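Local coordinates for protein ORF10 (Moritella marina, PDB 6RIW) that probably condenses acyl chains as the ketosynthase-chain length factor didomain of a polyunsaturated fatty acid synthase, at residues R574-V580 with F655-T661. Sequence-based numbering, arbitrary orientation.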
loop_
_atom_site.group_PDB
_atom_site.type_symbol
_atom_site.label_atom_id
_atom_site.label_comp_id
_atom_site.label_asym_id
_atom_site.label_seq_id
_atom_site.Cartn_x
_atom_site.Cartn_y
_atom_site.Cartn_z
ATOM N N ARG A 574 -10.902 10.149 -20.003
ATOM C CA ARG A 574 -10.237 11.400 -19.688
ATOM C C ARG A 574 -9.048 11.167 -18.763
ATOM O O ARG A 574 -8.891 10.098 -18.170
ATOM C CB ARG A 574 -11.223 12.376 -19.042
ATOM C CG ARG A 574 -12.400 12.731 -19.942
ATOM C CD ARG A 574 -11.958 13.645 -21.095
ATOM N NE ARG A 574 -13.111 14.153 -21.845
ATOM C CZ ARG A 574 -13.905 15.134 -21.426
ATOM N NH1 ARG A 574 -13.682 15.725 -20.261
ATOM N NH2 ARG A 574 -14.927 15.533 -22.176
ATOM N N ASN A 575 -8.207 12.193 -18.665
ATOM C CA ASN A 575 -7.012 12.208 -17.826
ATOM C C ASN A 575 -7.493 12.499 -16.410
ATOM O O ASN A 575 -7.562 13.647 -15.986
ATOM C CB ASN A 575 -6.029 13.265 -18.328
ATOM C CG ASN A 575 -4.706 13.280 -17.552
ATOM O OD1 ASN A 575 -4.483 12.474 -16.648
ATOM N ND2 ASN A 575 -3.825 14.210 -17.910
ATOM N N VAL A 576 -7.902 11.449 -15.704
ATOM C CA VAL A 576 -8.413 11.544 -14.337
ATOM C C VAL A 576 -7.595 10.602 -13.477
ATOM O O VAL A 576 -7.319 9.464 -13.887
ATOM C CB VAL A 576 -9.911 11.185 -14.261
ATOM C CG1 VAL A 576 -10.402 10.964 -12.796
ATOM C CG2 VAL A 576 -10.737 12.277 -14.913
ATOM N N ALA A 577 -7.212 11.069 -12.286
ATOM C CA ALA A 577 -6.463 10.258 -11.328
ATOM C C ALA A 577 -7.386 9.612 -10.292
ATOM O O ALA A 577 -8.445 10.143 -9.947
ATOM C CB ALA A 577 -5.405 11.104 -10.618
ATOM N N VAL A 578 -6.977 8.444 -9.800
ATOM C CA VAL A 578 -7.725 7.716 -8.776
ATOM C C VAL A 578 -6.766 7.440 -7.623
ATOM O O VAL A 578 -5.752 6.753 -7.813
ATOM C CB VAL A 578 -8.319 6.404 -9.316
ATOM C CG1 VAL A 578 -9.136 5.691 -8.239
ATOM C CG2 VAL A 578 -9.233 6.657 -10.547
ATOM N N LEU A 579 -7.047 8.008 -6.450
ATOM C CA LEU A 579 -6.231 7.788 -5.266
ATOM C C LEU A 579 -7.073 7.024 -4.261
ATOM O O LEU A 579 -8.195 7.438 -3.959
ATOM C CB LEU A 579 -5.767 9.120 -4.653
ATOM C CG LEU A 579 -5.115 10.129 -5.604
ATOM C CD1 LEU A 579 -4.765 11.368 -4.822
ATOM C CD2 LEU A 579 -3.849 9.541 -6.246
ATOM N N VAL A 580 -6.564 5.900 -3.761
ATOM C CA VAL A 580 -7.331 5.118 -2.791
ATOM C C VAL A 580 -6.595 5.155 -1.453
ATOM O O VAL A 580 -5.509 4.583 -1.316
ATOM C CB VAL A 580 -7.546 3.675 -3.265
ATOM C CG1 VAL A 580 -8.332 2.884 -2.218
ATOM C CG2 VAL A 580 -8.286 3.666 -4.618
ATOM N N PHE A 655 -9.831 5.778 -17.703
ATOM C CA PHE A 655 -9.073 6.942 -17.256
ATOM C C PHE A 655 -7.592 6.723 -17.512
ATOM O O PHE A 655 -7.101 5.595 -17.447
ATOM C CB PHE A 655 -9.286 7.190 -15.752
ATOM C CG PHE A 655 -10.647 7.738 -15.396
ATOM C CD1 PHE A 655 -11.350 8.541 -16.284
ATOM C CD2 PHE A 655 -11.205 7.468 -14.148
ATOM C CE1 PHE A 655 -12.616 9.067 -15.927
ATOM C CE2 PHE A 655 -12.452 7.980 -13.785
ATOM C CZ PHE A 655 -13.158 8.786 -14.680
ATOM N N SER A 656 -6.867 7.822 -17.749
ATOM C CA SER A 656 -5.441 7.752 -18.039
ATOM C C SER A 656 -4.547 8.417 -16.991
ATOM O O SER A 656 -3.319 8.416 -17.162
ATOM C CB SER A 656 -5.139 8.382 -19.414
ATOM O OG SER A 656 -5.480 9.768 -19.439
ATOM N N GLY A 657 -5.103 8.999 -15.928
ATOM C CA GLY A 657 -4.270 9.557 -14.874
ATOM C C GLY A 657 -3.692 8.476 -13.983
ATOM O O GLY A 657 -3.988 7.282 -14.114
ATOM N N PRO A 658 -2.817 8.877 -13.058
ATOM C CA PRO A 658 -2.262 7.893 -12.114
ATOM C C PRO A 658 -3.357 7.278 -11.247
ATOM O O PRO A 658 -4.298 7.959 -10.845
ATOM C CB PRO A 658 -1.269 8.718 -11.283
ATOM C CG PRO A 658 -1.754 10.137 -11.394
ATOM C CD PRO A 658 -2.328 10.240 -12.798
ATOM N N ALA A 659 -3.238 5.971 -10.982
ATOM C CA ALA A 659 -4.195 5.220 -10.176
ATOM C C ALA A 659 -3.397 4.453 -9.132
ATOM O O ALA A 659 -2.699 3.487 -9.466
ATOM C CB ALA A 659 -5.022 4.259 -11.034
ATOM N N ILE A 660 -3.485 4.868 -7.871
ATOM C CA ILE A 660 -2.620 4.303 -6.841
ATOM C C ILE A 660 -3.361 4.190 -5.518
ATOM O O ILE A 660 -4.392 4.827 -5.302
ATOM C CB ILE A 660 -1.348 5.148 -6.616
ATOM C CG1 ILE A 660 -1.727 6.565 -6.151
ATOM C CG2 ILE A 660 -0.443 5.135 -7.851
ATOM C CD1 ILE A 660 -0.519 7.417 -5.733
ATOM N N THR A 661 -2.798 3.395 -4.604
ATOM C CA THR A 661 -3.210 3.526 -3.211
ATOM C C THR A 661 -2.228 4.433 -2.487
ATOM O O THR A 661 -1.070 4.573 -2.890
ATOM C CB THR A 661 -3.316 2.168 -2.490
ATOM O OG1 THR A 661 -2.027 1.562 -2.395
ATOM C CG2 THR A 661 -4.272 1.248 -3.232
HETATM O O HOH W 1 -6.622 6.782 -13.629
#
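V576 O is gripped twice: by a weak bond from G657 N at 3.0 Å and by a water that also donates to G657 O. Beyond it, V578-V580 and A659-T661 pair as parallel strands in the second thiolase-fold ketosynthase-like domain of the chain, where strand 659-663 also pairs antiparallel with strand 189-193 of the first. V578 bonds through both its N and its O, the N donating to P658 O and the O accepting I660 N at 2.9 Å, with a C=O...N angle of 170°; V580 N to I660 O repeats the step. F655 lies flat against V576, whose CB sits over the ring centre, 3.6 Å from the centroid, in a CH-pi contact. Its CG, anti to the carbonyl carbon (chi1 -73°), carries the ring beneath both valine methyls, CG1 reaching CE2 and CG2 reaching CE1. An alanine in place of this phenylalanine is likely to open a gap under V576 and leave V578 CG2 without its packing against the ring. V578, V580 and A659 meet helix 642-653 on one face of the sheet; on the other, L579 and I660 run side by side, L579 CD2 touching I660 CG1 at 3.7 Å.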